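Local coordinates for protein cellulase (Soil metagenome, PDB 5I2U) that probably hydrolyses beta-1,4-glucosidic bonds of cellulose as a halotolerant family 5 glycoside hydrolase with a TIM-barrel fold, at residues F129-K134 and E159-P164; F167-V172 and I192-P197. One frame throughout, in Å; residues are numbered along the deposited sequence.

Interaction 1 (F129-K134 and E159-P164)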
loop_
_atom_site.group_PDB
_atom_site.type_symbol
_atom_site.label_atom_id
_atom_site.label_comp_id
_atom_site.label_asym_id
_atom_site.label_seq_id
_atom_site.Cartn_x
_atom_site.Cartn_y
_atom_site.Cartn_z
ATOM N N PHE A 129 -2.992 -2.750 7.696
ATOM C CA PHE A 129 -3.208 -3.795 8.665
ATOM C C PHE A 129 -2.619 -5.013 8.017
ATOM O O PHE A 129 -3.285 -5.717 7.256
ATOM C CB PHE A 129 -4.717 -3.922 8.885
ATOM C CG PHE A 129 -5.104 -4.740 10.064
ATOM C CD1 PHE A 129 -5.094 -4.185 11.339
ATOM C CD2 PHE A 129 -5.520 -6.060 9.893
ATOM C CE1 PHE A 129 -5.477 -4.938 12.434
ATOM C CE2 PHE A 129 -5.903 -6.822 10.977
ATOM C CZ PHE A 129 -5.880 -6.261 12.255
ATOM N N HIS A 130 -1.339 -5.235 8.302
ATOM C CA HIS A 130 -0.500 -6.119 7.519
ATOM C C HIS A 130 -0.632 -7.574 7.997
ATOM O O HIS A 130 0.256 -8.130 8.660
ATOM C CB HIS A 130 0.944 -5.612 7.536
ATOM C CG HIS A 130 1.774 -6.106 6.392
ATOM N ND1 HIS A 130 1.828 -5.461 5.174
ATOM C CD2 HIS A 130 2.608 -7.161 6.294
ATOM C CE1 HIS A 130 2.651 -6.106 4.372
ATOM N NE2 HIS A 130 3.135 -7.146 5.027
ATOM N N ALA A 131 -1.765 -8.164 7.631
ATOM C CA ALA A 131 -2.178 -9.485 8.050
ATOM C C ALA A 131 -2.270 -10.412 6.852
ATOM O O ALA A 131 -2.579 -9.970 5.733
ATOM C CB ALA A 131 -3.550 -9.399 8.705
ATOM N N HIS A 132 -2.002 -11.691 7.102
ATOM C CA HIS A 132 -2.400 -12.790 6.213
ATOM C C HIS A 132 -3.657 -13.486 6.735
ATOM O O HIS A 132 -4.582 -13.759 5.963
ATOM C CB HIS A 132 -1.293 -13.835 6.081
ATOM C CG HIS A 132 -0.080 -13.352 5.350
ATOM N ND1 HIS A 132 -0.126 -12.888 4.052
ATOM C CD2 HIS A 132 1.222 -13.305 5.722
ATOM C CE1 HIS A 132 1.093 -12.554 3.665
ATOM N NE2 HIS A 132 1.929 -12.798 4.658
ATOM N N ASN A 133 -3.674 -13.790 8.032
ATOM C CA ASN A 133 -4.839 -14.410 8.664
ATOM C C ASN A 133 -5.943 -13.376 8.900
ATOM O O ASN A 133 -5.719 -12.171 8.748
ATOM C CB ASN A 133 -4.447 -15.108 9.966
ATOM C CG ASN A 133 -3.493 -16.261 9.736
ATOM O OD1 ASN A 133 -3.889 -17.303 9.213
ATOM N ND2 ASN A 133 -2.218 -16.077 10.093
ATOM N N LYS A 134 -7.124 -13.871 9.264
ATOM C CA LYS A 134 -8.301 -13.036 9.504
ATOM C C LYS A 134 -8.407 -12.631 10.977
ATOM O O LYS A 134 -8.539 -13.494 11.848
ATOM C CB LYS A 134 -9.563 -13.795 9.079
ATOM C CG LYS A 134 -10.777 -12.893 8.933
ATOM C CD LYS A 134 -12.010 -13.669 8.521
ATOM C CE LYS A 134 -12.683 -14.288 9.728
ATOM N NZ LYS A 134 -13.551 -15.390 9.276
ATOM N N GLU A 159 -5.912 0.477 4.586
ATOM C CA GLU A 159 -5.811 -0.788 3.879
ATOM C C GLU A 159 -6.095 -1.897 4.882
ATOM O O GLU A 159 -5.267 -2.222 5.727
ATOM C CB GLU A 159 -4.450 -0.952 3.240
ATOM C CG GLU A 159 -4.365 -2.196 2.371
ATOM C CD GLU A 159 -3.011 -2.389 1.743
ATOM O OE1 GLU A 159 -2.155 -1.498 1.906
ATOM O OE2 GLU A 159 -2.815 -3.434 1.078
ATOM N N ILE A 160 -7.272 -2.484 4.762
ATOM C CA ILE A 160 -7.874 -3.212 5.876
ATOM C C ILE A 160 -7.387 -4.652 6.074
ATOM O O ILE A 160 -7.576 -5.222 7.148
ATOM C CB ILE A 160 -9.427 -3.140 5.831
ATOM C CG1 ILE A 160 -10.014 -3.825 4.594
ATOM C CG2 ILE A 160 -9.868 -1.688 5.870
ATOM C CD1 ILE A 160 -11.506 -4.023 4.688
ATOM N N TRP A 161 -6.761 -5.234 5.056
ATOM C CA TRP A 161 -6.249 -6.596 5.164
ATOM C C TRP A 161 -5.227 -6.819 4.058
ATOM O O TRP A 161 -5.599 -7.085 2.902
ATOM C CB TRP A 161 -7.400 -7.599 5.054
ATOM C CG TRP A 161 -7.044 -9.018 5.340
ATOM C CD1 TRP A 161 -5.793 -9.554 5.495
ATOM C CD2 TRP A 161 -7.960 -10.100 5.471
ATOM N NE1 TRP A 161 -5.877 -10.899 5.718
ATOM C CE2 TRP A 161 -7.196 -11.268 5.711
ATOM C CE3 TRP A 161 -9.354 -10.202 5.408
ATOM C CZ2 TRP A 161 -7.782 -12.527 5.907
ATOM C CZ3 TRP A 161 -9.942 -11.457 5.593
ATOM C CH2 TRP A 161 -9.153 -12.603 5.837
ATOM N N ASN A 162 -3.948 -6.708 4.427
ATOM C CA ASN A 162 -2.843 -6.741 3.464
ATOM C C ASN A 162 -2.991 -7.810 2.383
ATOM O O ASN A 162 -3.200 -7.496 1.217
ATOM C CB ASN A 162 -1.521 -6.937 4.194
ATOM C CG ASN A 162 -0.363 -7.262 3.250
ATOM O OD1 ASN A 162 -0.216 -6.643 2.202
ATOM N ND2 ASN A 162 0.428 -8.241 3.606
ATOM N N GLU A 163 -2.888 -9.069 2.791
ATOM C CA GLU A 163 -2.843 -10.174 1.856
ATOM C C GLU A 163 -3.553 -11.362 2.473
ATOM O O GLU A 163 -2.926 -12.193 3.127
ATOM C CB GLU A 163 -1.387 -10.532 1.517
ATOM C CG GLU A 163 -0.784 -9.717 0.388
ATOM C CD GLU A 163 0.610 -10.171 -0.008
ATOM O OE1 GLU A 163 1.216 -11.021 0.659
ATOM O OE2 GLU A 163 1.124 -9.644 -1.002
ATOM N N PRO A 164 -4.881 -11.432 2.291
ATOM C CA PRO A 164 -5.563 -12.669 2.609
ATOM C C PRO A 164 -4.992 -13.780 1.716
ATOM O O PRO A 164 -4.835 -13.562 0.509
ATOM C CB PRO A 164 -7.031 -12.381 2.271
ATOM C CG PRO A 164 -7.139 -10.912 2.032
ATOM C CD PRO A 164 -5.771 -10.411 1.712
#
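Phe-129 N donates to Glu-159 O, Asn-162 N to Phe-129 O and Glu-163 N to Ala-131 O, each at 3.1 Å, so the parallel pairing of barrel strands 124-130 and 156-159 is carried on beyond their ends. Phe-129 O is gripped twice, because Ala-131 N reaches it from the opposite face of its plane and closes an inverse gamma turn centred on His-130. Over the His-130 ring lies the side-chain amide of Asn-162, nearly flat on it with the planes 14° apart and ND2 3.2 Å from His-130 CE1. With CG anti to the backbone N (chi1 168°), the Asn-162 amide is laid alongside and over the imidazole, ND2 toward its rim; Arg-89 holds its OD1, and Asp-128 takes His-130 ND1. Asn-162, Glu-163 and Pro-164 form the Asn-Glu-Pro signature that family 5 hydrolases carry after the fourth barrel strand, where the glutamate of relatives is the acid/base. The backbone of Glu-163 is held by His-132, whose ND1 donates to a lone pair of Glu-163 O, 3.0 Å away and close to the imidazole plane. Beyond this bond Glu-163 OE1 sits at the imidazole edge, 3.4 Å from His-132 CE1, while OE2 is bound by His-222. Trp-161 turns its indole edge to the other loop: CD1 abuts Ala-131 O at 3.2 Å, and NE1 gives a weak bond to His-132 O. Lys-134 lays CB and CG against CH2 of the same indole (3.5 Å), and Pro-164 CG covers one indole face over its centre. A leucine in place of Trp-161 would probably leave His-132 O without this donor and open a gap beside Lys-134 and Pro-164.

Interaction 2 (F167-V172 and I192-P197)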
loop_
_atom_site.group_PDB
_atom_site.type_symbol
_atom_site.label_atom_id
_atom_site.label_comp_id
_atom_site.label_asym_id
_atom_site.label_seq_id
_atom_site.Cartn_x
_atom_site.Cartn_y
_atom_site.Cartn_z
ATOM N N PHE A 167 -8.465 -18.324 1.681
ATOM C CA PHE A 167 -9.828 -17.984 2.071
ATOM C C PHE A 167 -10.673 -17.951 0.813
ATOM O O PHE A 167 -10.150 -17.767 -0.293
ATOM C CB PHE A 167 -9.897 -16.595 2.712
ATOM C CG PHE A 167 -9.192 -16.487 4.034
ATOM C CD1 PHE A 167 -7.845 -16.161 4.089
ATOM C CD2 PHE A 167 -9.883 -16.667 5.220
ATOM C CE1 PHE A 167 -7.190 -16.046 5.312
ATOM C CE2 PHE A 167 -9.243 -16.555 6.449
ATOM C CZ PHE A 167 -7.890 -16.244 6.497
ATOM N N GLU A 168 -11.976 -18.132 0.992
ATOM C CA GLU A 168 -12.940 -17.866 -0.061
ATOM C C GLU A 168 -13.199 -16.358 -0.037
ATOM O O GLU A 168 -13.161 -15.734 1.026
ATOM C CB GLU A 168 -14.239 -18.659 0.157
ATOM C CG GLU A 168 -14.756 -19.349 -1.126
ATOM C CD GLU A 168 -13.791 -20.416 -1.615
ATOM O OE1 GLU A 168 -13.394 -21.257 -0.781
ATOM O OE2 GLU A 168 -13.407 -20.392 -2.817
ATOM N N TRP A 169 -13.469 -15.777 -1.201
ATOM C CA TRP A 169 -13.751 -14.347 -1.300
ATOM C C TRP A 169 -14.908 -13.914 -0.393
ATOM O O TRP A 169 -14.850 -12.838 0.201
ATOM C CB TRP A 169 -14.020 -13.940 -2.757
ATOM C CG TRP A 169 -14.706 -12.607 -2.904
ATOM C CD1 TRP A 169 -15.916 -12.376 -3.490
ATOM C CD2 TRP A 169 -14.242 -11.333 -2.428
ATOM N NE1 TRP A 169 -16.231 -11.039 -3.418
ATOM C CE2 TRP A 169 -15.226 -10.376 -2.764
ATOM C CE3 TRP A 169 -13.096 -10.909 -1.739
ATOM C CZ2 TRP A 169 -15.093 -9.017 -2.446
ATOM C CZ3 TRP A 169 -12.964 -9.551 -1.419
ATOM C CH2 TRP A 169 -13.959 -8.624 -1.774
ATOM N N GLU A 170 -15.943 -14.752 -0.286
ATOM C CA GLU A 170 -17.101 -14.470 0.583
ATOM C C GLU A 170 -16.699 -14.140 2.028
ATOM O O GLU A 170 -17.237 -13.209 2.628
ATOM C CB GLU A 170 -18.104 -15.640 0.574
ATOM N N GLU A 171 -15.759 -14.903 2.580
ATOM C CA GLU A 171 -15.286 -14.685 3.957
ATOM C C GLU A 171 -14.512 -13.356 4.109
ATOM O O GLU A 171 -14.583 -12.697 5.163
ATOM C CB GLU A 171 -14.414 -15.857 4.396
ATOM C CG GLU A 171 -14.082 -15.880 5.880
ATOM C CD GLU A 171 -13.327 -17.131 6.305
ATOM O OE1 GLU A 171 -13.125 -18.050 5.475
ATOM O OE2 GLU A 171 -12.920 -17.199 7.484
ATOM N N VAL A 172 -13.788 -12.980 3.055
ATOM C CA VAL A 172 -13.030 -11.742 3.036
ATOM C C VAL A 172 -13.958 -10.547 2.791
ATOM O O VAL A 172 -13.736 -9.463 3.329
ATOM C CB VAL A 172 -11.887 -11.783 1.979
ATOM C CG1 VAL A 172 -11.105 -10.467 1.968
ATOM C CG2 VAL A 172 -10.942 -12.950 2.259
ATOM N N ILE A 192 -10.644 3.508 1.325
ATOM C CA ILE A 192 -10.415 2.228 1.973
ATOM C C ILE A 192 -10.014 1.239 0.902
ATOM O O ILE A 192 -10.762 1.043 -0.062
ATOM C CB ILE A 192 -11.669 1.673 2.676
ATOM C CG1 ILE A 192 -12.179 2.652 3.747
ATOM C CG2 ILE A 192 -11.334 0.325 3.313
ATOM C CD1 ILE A 192 -13.568 2.342 4.290
ATOM N N LEU A 193 -8.854 0.607 1.076
ATOM C CA LEU A 193 -8.374 -0.367 0.124
ATOM C C LEU A 193 -8.695 -1.756 0.639
ATOM O O LEU A 193 -8.435 -2.061 1.801
ATOM C CB LEU A 193 -6.877 -0.199 -0.070
ATOM C CG LEU A 193 -6.358 1.193 -0.445
ATOM C CD1 LEU A 193 -4.865 1.072 -0.720
ATOM C CD2 LEU A 193 -7.058 1.798 -1.653
ATOM N N VAL A 194 -9.230 -2.604 -0.237
ATOM C CA VAL A 194 -9.767 -3.919 0.148
ATOM C C VAL A 194 -8.981 -5.046 -0.504
ATOM O O VAL A 194 -8.909 -5.135 -1.719
ATOM C CB VAL A 194 -11.252 -4.043 -0.252
ATOM C CG1 VAL A 194 -11.794 -5.449 0.029
ATOM C CG2 VAL A 194 -12.070 -2.998 0.486
ATOM N N GLY A 195 -8.420 -5.914 0.324
ATOM C CA GLY A 195 -7.666 -7.053 -0.131
ATOM C C GLY A 195 -8.573 -8.171 -0.586
ATOM O O GLY A 195 -9.768 -8.167 -0.297
ATOM N N SER A 196 -7.985 -9.132 -1.294
ATOM C CA SER A 196 -8.699 -10.306 -1.773
ATOM C C SER A 196 -7.803 -11.548 -1.673
ATOM O O SER A 196 -6.577 -11.415 -1.517
ATOM C CB SER A 196 -9.199 -10.084 -3.206
ATOM O OG SER A 196 -8.139 -9.856 -4.104
ATOM N N PRO A 197 -8.408 -12.757 -1.749
ATOM C CA PRO A 197 -7.618 -13.968 -1.490
ATOM C C PRO A 197 -6.513 -14.238 -2.507
ATOM O O PRO A 197 -6.497 -13.651 -3.599
ATOM C CB PRO A 197 -8.662 -15.101 -1.497
ATOM C CG PRO A 197 -9.984 -14.435 -1.376
ATOM C CD PRO A 197 -9.823 -13.085 -2.003
#
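Pro-197, Trp-169 and Val-172 make an apolar contact inside a beta-alpha-beta unit of the barrel, where the first turn of helix 169-186 meets the segment that leaves strand 192-194. The Pro-197 ring is wedged against the helix start. Pro-197 CB rests 3.3 Å from Phe-167 O, Pro-197 CG lies 3.7 Å from Trp-169 N, and Glu-168 stands at the N-cap position between them. Trp-169 stands roughly perpendicular to the proline and meets it with the six-membered side of its indole, CE3 being 3.9 Å from Pro-197 CD. A chi1 of 163° swings the indole away from the backbone nitrogen and carries its edge along the departing segment. There Trp-169 CZ3 comes within 3.7 Å of Gly-195 O and its CH2 within 4.2 Å of Val-194 CG1. The pyrrole nitrogen NE1 donates instead to the backbone oxygen of Asp-209, while Leu-205 and Val-206 of helix 203-208 also pack on the indole. One turn on, Val-172 splits its two methyls: CG1 presses on Gly-195 O at 3.5 Å, and CG2 runs alongside Pro-197 CG in the opposite sense at 4.0 Å. Gly-195 O is thus touched by two carbon groups, one from each of these helix side chains. With carbon mostly against carbon or carbonyl oxygen and no polar bond between the two segments, the fit here rests on shape and on burial of apolar surface.

Interaction 1 closes before interaction 2 opens along the chain, and their centres are 9 Å apart on the same side of the chain's centre. Together they follow three successive strands of the eight-stranded parallel sheet, 124-130, 156-159 and 192-194, with helix 169-186 linking the last two. Ile-160 N probably bonds to Leu-193 O, 3.2 Å away, which joins the two contacts through the sheet itself. Outside it, a salt bridge ties Lys-134 NZ to Glu-171 OE2 at 2.6 Å. The loop bearing the Asn-Glu-Pro signature in interaction 1 leads directly into the helix packed in interaction 2, so both contacts probably set the position of this likely catalytic loop.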